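Local coordinates for Thg1-like uncharacterized protein (Bacillus thuringiensis, PDB 4KGM) that probably transfers nucleotides to the 5' end of tRNA through a polymerase palm-like catalytic domain that binds ATP and magnesium ions, at residues V140-Y143 with F144-R147; F93-L97 with Q98-S102; S227-R230 with E231-E234. All coordinates share one frame; numbering follows the deposited sequence.

The three contacts illustrate how helix starts differ with their place in one fold. Contact 1 is buried in the first turns of helix 140-160, against the antiparallel sheet, and its chemistry is mainly aromatic. Contact 3, on the surface, opens helix 231-237 that packs on those same turns; the two touch through pairs such as Phe144 with Val233 and Ile145 with Arg230, and a loose ion pair with a water replaces the rings. Contact 2 is apart from both, its centre about 22 Å from that of contact 1. It is buried at the start of helix 97-119, with an asparagine cap and a phosphate. Contacts 1 and 2 touch the second subunit, contact 3 no other chain.

Contact 1: residues V140-Y143 with F144-R147; sequences VANY and FIWR
Tyr143 turns an edge of its ring to the face of Phe144, while a different neighbour, Arg147, lies over a face of the tyrosine itself. The Tyr143-Phe144 pair is a T-shaped (edge-to-face) stack, with planes at 82° and Tyr143 CD2 lying over the middle of the phenylalanine ring, 3.8 Å above its plane. On the tyrosine face sits Arg147 CG, 4.0 Å from the Tyr143 ring centroid, in a CH-pi contact displaced toward the rim. Trp146 completes the aromatic cluster: its indole meets the phenol at its own edge, Trp146 CE3 being 3.9 Å from Tyr143 CD1, and Arg147 NH2 lies 3.2 Å above a face of the Trp146 ring.

All of this happens within the first turns of helix 140-160, which packs against the sheet of the palm-like domain. The helical frame is ordinary, with Ile145 N giving a nearly straight bond to Ala141 O (2.9 Å, N-H...O angle 165°). With CG opposite the backbone N (chi1 171°), the Tyr143 ring stands out beside the helix, within touch of Trp146 and Arg147. Its hydroxyl is hydrogen-bonded to Ser78 and Arg28, which fixes the outer end of the ring. Arg147 bends at chi2 and chi3, passing its methylenes along the phenol before NH1 forms a salt bridge with Glu76; its side chain is about 7 Å from a bound magnesium ion. Phe144 instead faces the sheet, touching Ile26, Leu69 and Tyr71, whereas Met8 of the second subunit packs on Asn142, Tyr143 and Trp146. One turn back along the helix, Val140 runs beside Phe144, pointing the same way, and its CG1 rests 3.7 Å from Phe144 CE2.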
# COMPACT_ATOMS: atom_id res chain seq x y z
N VAL A 140 -20.23 -9.28 1.90
CA VAL A 140 -19.67 -10.61 2.15
C VAL A 140 -20.50 -11.69 1.47
O VAL A 140 -19.96 -12.56 0.79
CB VAL A 140 -19.56 -10.90 3.65
CG1 VAL A 140 -18.92 -12.27 3.87
CG2 VAL A 140 -18.75 -9.82 4.34
N ALA A 141 -21.82 -11.64 1.67
CA ALA A 141 -22.72 -12.56 1.00
C ALA A 141 -22.57 -12.42 -0.51
O ALA A 141 -22.45 -13.41 -1.22
CB ALA A 141 -24.16 -12.30 1.41
N ASN A 142 -22.55 -11.18 -0.98
CA ASN A 142 -22.35 -10.89 -2.39
C ASN A 142 -21.04 -11.44 -2.95
O ASN A 142 -20.93 -11.71 -4.14
CB ASN A 142 -22.45 -9.39 -2.66
CG ASN A 142 -23.87 -8.87 -2.56
OD1 ASN A 142 -24.19 -8.06 -1.69
ND2 ASN A 142 -24.73 -9.32 -3.46
N TYR A 143 -20.04 -11.62 -2.08
CA TYR A 143 -18.77 -12.19 -2.51
C TYR A 143 -18.92 -13.66 -2.88
O TYR A 143 -18.48 -14.09 -3.94
CB TYR A 143 -17.68 -12.04 -1.44
CG TYR A 143 -16.43 -12.82 -1.78
CD1 TYR A 143 -15.50 -12.31 -2.68
CD2 TYR A 143 -16.18 -14.06 -1.23
CE1 TYR A 143 -14.36 -13.01 -3.01
CE2 TYR A 143 -15.04 -14.78 -1.55
CZ TYR A 143 -14.14 -14.24 -2.44
OH TYR A 143 -13.00 -14.95 -2.77
N PHE A 144 -19.53 -14.43 -1.98
CA PHE A 144 -19.72 -15.86 -2.20
C PHE A 144 -20.75 -16.12 -3.30
O PHE A 144 -20.64 -17.09 -4.04
CB PHE A 144 -20.12 -16.55 -0.90
CG PHE A 144 -19.05 -16.49 0.16
CD1 PHE A 144 -17.96 -17.34 0.11
CD2 PHE A 144 -19.15 -15.59 1.21
CE1 PHE A 144 -16.97 -17.29 1.08
CE2 PHE A 144 -18.17 -15.53 2.18
CZ PHE A 144 -17.08 -16.38 2.12
N ILE A 145 -21.74 -15.24 -3.40
CA ILE A 145 -22.69 -15.29 -4.51
C ILE A 145 -21.95 -15.11 -5.82
O ILE A 145 -22.23 -15.78 -6.82
CB ILE A 145 -23.77 -14.19 -4.38
CG1 ILE A 145 -24.68 -14.47 -3.18
CG2 ILE A 145 -24.61 -14.10 -5.64
CD1 ILE A 145 -25.64 -13.35 -2.86
N TRP A 146 -20.98 -14.20 -5.82
CA TRP A 146 -20.14 -13.95 -6.98
C TRP A 146 -19.28 -15.17 -7.29
O TRP A 146 -19.01 -15.47 -8.45
CB TRP A 146 -19.26 -12.72 -6.75
CG TRP A 146 -18.28 -12.44 -7.83
CD1 TRP A 146 -18.53 -12.31 -9.16
CD2 TRP A 146 -16.87 -12.21 -7.67
NE1 TRP A 146 -17.38 -12.03 -9.85
CE2 TRP A 146 -16.34 -11.96 -8.95
CE3 TRP A 146 -16.01 -12.19 -6.57
CZ2 TRP A 146 -14.99 -11.70 -9.16
CZ3 TRP A 146 -14.67 -11.94 -6.78
CH2 TRP A 146 -14.17 -11.69 -8.07
N ARG A 147 -18.87 -15.87 -6.25
CA ARG A 147 -18.04 -17.06 -6.40
C ARG A 147 -18.84 -18.27 -6.87
O ARG A 147 -18.35 -19.09 -7.64
CB ARG A 147 -17.31 -17.38 -5.09
CG ARG A 147 -16.24 -16.37 -4.71
CD ARG A 147 -15.01 -16.50 -5.60
NE ARG A 147 -15.07 -15.64 -6.78
CZ ARG A 147 -14.26 -15.75 -7.83
NH1 ARG A 147 -13.34 -16.69 -7.85
NH2 ARG A 147 -14.39 -14.92 -8.85

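Contact 2: residues F93-L97 with Q98-S102; sequences FENNL and QKIAS. With PO4 (phosphate ion), chain J.
The chain from Phe93 to Asn95 takes left-handed helical backbone angles, and after this turn Asn96 extends (psi 117°) to start helix 97-119, its carbonyl O accepting from Ile100 N at 3.0 Å. Asn96 is the N-cap: with CG opposite its backbone N (chi1 -177°), the amide folds over the first turn and OD1 accepts from Lys99 N at 3.0 Å, the donor tilted 33° from the plane of the amide carbonyl. A water that takes the Gln98 N-H at 2.7 Å lies beside the same OD1, so the Lys99 and Gln98 amides are met by side chain and water respectively.

Lys99 then runs extended back across the Phe93 ring at about a right angle. Its CD lies over one face, 4.2 Å from the Phe93 ring centroid, in a CH-pi contact shifted toward the rim. Ile100 leans toward the turn, its CD1 touching Asn95 CA at 3.7 Å. The Gln98 side chain leaves on another side of the helix, NE2 hydrogen-bonded to Tyr15 O of its own chain and OE1 accepting from Ala132 N of the second subunit, so the helix start also forms part of the subunit interface. Beyond the phenylalanine, Lys99 joins Arg16 and, from the second subunit, Arg131 around a phosphate ion, probably from the crystallisation liquor, and its NZ donates to phosphate O3 at 2.8 Å.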
# COMPACT_ATOMS: atom_id res chain seq x y z
N PHE A 93 -2.09 -12.76 12.67
CA PHE A 93 -0.85 -12.08 12.27
C PHE A 93 -0.99 -10.56 12.31
O PHE A 93 -0.28 -9.85 11.60
CB PHE A 93 -0.39 -12.53 10.88
CG PHE A 93 0.05 -13.97 10.82
CD1 PHE A 93 0.84 -14.51 11.82
CD2 PHE A 93 -0.33 -14.78 9.76
CE1 PHE A 93 1.25 -15.84 11.76
CE2 PHE A 93 0.08 -16.10 9.69
CZ PHE A 93 0.86 -16.63 10.70
N GLU A 94 -1.91 -10.07 13.15
CA GLU A 94 -2.19 -8.64 13.28
C GLU A 94 -2.60 -8.01 11.95
O GLU A 94 -2.28 -6.85 11.68
CB GLU A 94 -0.98 -7.91 13.87
CG GLU A 94 -0.54 -8.44 15.23
CD GLU A 94 0.82 -7.91 15.65
OE1 GLU A 94 1.66 -7.66 14.76
OE2 GLU A 94 1.04 -7.75 16.86
N ASN A 95 -3.31 -8.79 11.14
CA ASN A 95 -3.77 -8.35 9.82
C ASN A 95 -2.65 -7.94 8.85
O ASN A 95 -2.87 -7.13 7.95
CB ASN A 95 -4.83 -7.25 9.93
CG ASN A 95 -6.24 -7.78 9.81
OD1 ASN A 95 -6.48 -8.99 9.91
ND2 ASN A 95 -7.20 -6.88 9.59
N ASN A 96 -1.47 -8.52 9.04
CA ASN A 96 -0.36 -8.35 8.11
C ASN A 96 -0.69 -8.98 6.76
O ASN A 96 -0.87 -10.19 6.66
CB ASN A 96 0.91 -8.97 8.70
CG ASN A 96 2.14 -8.76 7.82
OD1 ASN A 96 2.17 -9.17 6.66
ND2 ASN A 96 3.16 -8.13 8.38
N LEU A 97 -0.74 -8.15 5.71
CA LEU A 97 -1.17 -8.60 4.39
C LEU A 97 -0.32 -9.76 3.83
O LEU A 97 -0.85 -10.82 3.53
CB LEU A 97 -1.18 -7.44 3.40
CG LEU A 97 -1.69 -7.75 1.98
CD1 LEU A 97 -3.19 -8.04 1.99
CD2 LEU A 97 -1.36 -6.63 1.02
N GLN A 98 0.98 -9.54 3.70
CA GLN A 98 1.86 -10.53 3.09
C GLN A 98 1.95 -11.83 3.89
O GLN A 98 2.19 -12.89 3.33
CB GLN A 98 3.27 -9.97 2.88
CG GLN A 98 3.35 -8.89 1.81
CD GLN A 98 4.78 -8.61 1.38
OE1 GLN A 98 5.40 -9.42 0.70
NE2 GLN A 98 5.31 -7.47 1.80
N LYS A 99 1.75 -11.73 5.20
CA LYS A 99 1.84 -12.91 6.05
C LYS A 99 0.56 -13.74 5.97
O LYS A 99 0.61 -14.96 5.91
CB LYS A 99 2.15 -12.51 7.50
CG LYS A 99 3.16 -13.42 8.17
CD LYS A 99 3.60 -12.87 9.51
CE LYS A 99 4.65 -13.77 10.15
NZ LYS A 99 5.08 -13.24 11.48
N ILE A 100 -0.59 -13.07 5.96
CA ILE A 100 -1.87 -13.75 5.84
C ILE A 100 -1.97 -14.51 4.52
O ILE A 100 -2.39 -15.66 4.49
CB ILE A 100 -3.05 -12.77 5.96
CG1 ILE A 100 -3.17 -12.25 7.40
CG2 ILE A 100 -4.35 -13.43 5.55
CD1 ILE A 100 -4.29 -11.24 7.58
N ALA A 101 -1.57 -13.86 3.43
CA ALA A 101 -1.65 -14.47 2.11
C ALA A 101 -0.68 -15.64 1.93
O ALA A 101 -1.07 -16.70 1.44
CB ALA A 101 -1.42 -13.42 1.03
N SER A 102 0.57 -15.45 2.34
CA SER A 102 1.60 -16.46 2.13
C SER A 102 1.41 -17.69 3.01
O SER A 102 1.49 -18.82 2.54
CB SER A 102 2.99 -15.86 2.34
OG SER A 102 3.17 -15.41 3.67
P PO4 J . 7.65 -10.35 11.78
O1 PO4 J . 8.23 -10.53 13.17
O2 PO4 J . 8.62 -9.55 10.94
O3 PO4 J . 7.43 -11.70 11.14
O4 PO4 J . 6.33 -9.63 11.89
O HOH W 1 2.13 -7.17 4.45

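Contact 3: residues S227-R230 with E231-E234; sequences SKDR and EYVE
Arg230 O is gripped by two amides of the helix that follows it. Glu234 N approaches in the carbonyl plane at 2.9 Å, with an N-H...O angle of 171°, whereas Val233 N donates from well above that plane at 3.1 Å to the same Arg230 O. The helix 231-237 thus opens with a shared acceptor that combines a three-residue and a four-residue step. Just before it, Asp229 O takes a longer bond from Tyr232 N at 3.3 Å, and the Asp229 carboxylate lies by the start of the tyrosine side chain, OD2 being 3.6 Å from Tyr232 CB.

The charged ends of Arg230 and Glu234 meet only loosely. Their planes stand almost perpendicular, 88° apart, and the salt bridge from Arg230 NH2 to Glu234 OE2 is weak at 3.4 Å. A water supplements it, accepting from Arg230 NE at 3.0 Å and donating weakly to Glu234 OE1.

In the fold, this turn lies between a helix and the sheet: Arg230 packs on Asn142 and Ile145, and Val233 on Val140 and Phe144, all of helix 140-160, while Tyr232 rests on Cys201 and Ile203 of strand 200-206.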
# COMPACT_ATOMS: atom_id res chain seq x y z
N SER A 227 -27.47 -16.79 -3.05
CA SER A 227 -28.37 -15.75 -3.52
C SER A 227 -29.82 -16.00 -3.11
O SER A 227 -30.65 -15.09 -3.13
CB SER A 227 -28.27 -15.58 -5.04
OG SER A 227 -28.53 -16.80 -5.71
N LYS A 228 -30.12 -17.24 -2.72
CA LYS A 228 -31.46 -17.59 -2.26
C LYS A 228 -31.47 -17.87 -0.76
O LYS A 228 -32.51 -18.18 -0.18
CB LYS A 228 -31.99 -18.81 -3.03
N ASP A 229 -30.30 -17.75 -0.13
CA ASP A 229 -30.18 -17.93 1.32
C ASP A 229 -28.97 -17.18 1.84
O ASP A 229 -27.93 -17.77 2.14
CB ASP A 229 -30.09 -19.42 1.67
CG ASP A 229 -30.15 -19.67 3.17
OD1 ASP A 229 -30.68 -18.80 3.89
OD2 ASP A 229 -29.67 -20.73 3.62
N ARG A 230 -29.11 -15.86 1.96
CA ARG A 230 -28.00 -14.99 2.32
C ARG A 230 -27.59 -15.11 3.79
O ARG A 230 -26.44 -14.84 4.14
CB ARG A 230 -28.33 -13.54 1.98
CG ARG A 230 -28.50 -13.29 0.48
CD ARG A 230 -29.09 -11.92 0.21
NE ARG A 230 -28.28 -10.85 0.79
CZ ARG A 230 -27.32 -10.21 0.14
NH1 ARG A 230 -27.05 -10.52 -1.12
NH2 ARG A 230 -26.64 -9.25 0.75
N GLU A 231 -28.52 -15.52 4.64
CA GLU A 231 -28.24 -15.68 6.06
C GLU A 231 -27.25 -16.82 6.31
O GLU A 231 -26.61 -16.88 7.36
CB GLU A 231 -29.54 -15.90 6.85
CG GLU A 231 -29.37 -16.07 8.36
CD GLU A 231 -28.76 -14.86 9.04
OE1 GLU A 231 -28.18 -15.03 10.13
OE2 GLU A 231 -28.87 -13.74 8.50
N TYR A 232 -27.13 -17.71 5.34
CA TYR A 232 -26.16 -18.81 5.40
C TYR A 232 -24.74 -18.27 5.57
O TYR A 232 -23.91 -18.88 6.24
CB TYR A 232 -26.26 -19.67 4.15
CG TYR A 232 -25.32 -20.86 4.14
CD1 TYR A 232 -25.66 -22.04 4.79
CD2 TYR A 232 -24.11 -20.82 3.46
CE1 TYR A 232 -24.82 -23.13 4.79
CE2 TYR A 232 -23.26 -21.91 3.45
CZ TYR A 232 -23.62 -23.06 4.11
OH TYR A 232 -22.77 -24.15 4.10
N VAL A 233 -24.48 -17.12 4.95
CA VAL A 233 -23.19 -16.46 5.08
C VAL A 233 -23.24 -15.36 6.14
O VAL A 233 -22.36 -15.26 6.99
CB VAL A 233 -22.74 -15.84 3.74
CG1 VAL A 233 -21.48 -15.00 3.93
CG2 VAL A 233 -22.50 -16.93 2.70
N GLU A 234 -24.30 -14.56 6.10
CA GLU A 234 -24.44 -13.40 6.98
C GLU A 234 -24.51 -13.75 8.46
O GLU A 234 -24.36 -12.87 9.32
CB GLU A 234 -25.64 -12.54 6.56
CG GLU A 234 -25.46 -11.87 5.21
CD GLU A 234 -26.58 -10.90 4.89
OE1 GLU A 234 -27.66 -11.01 5.50
OE2 GLU A 234 -26.37 -10.02 4.03
O HOH W 2 -29.06 -9.84 3.50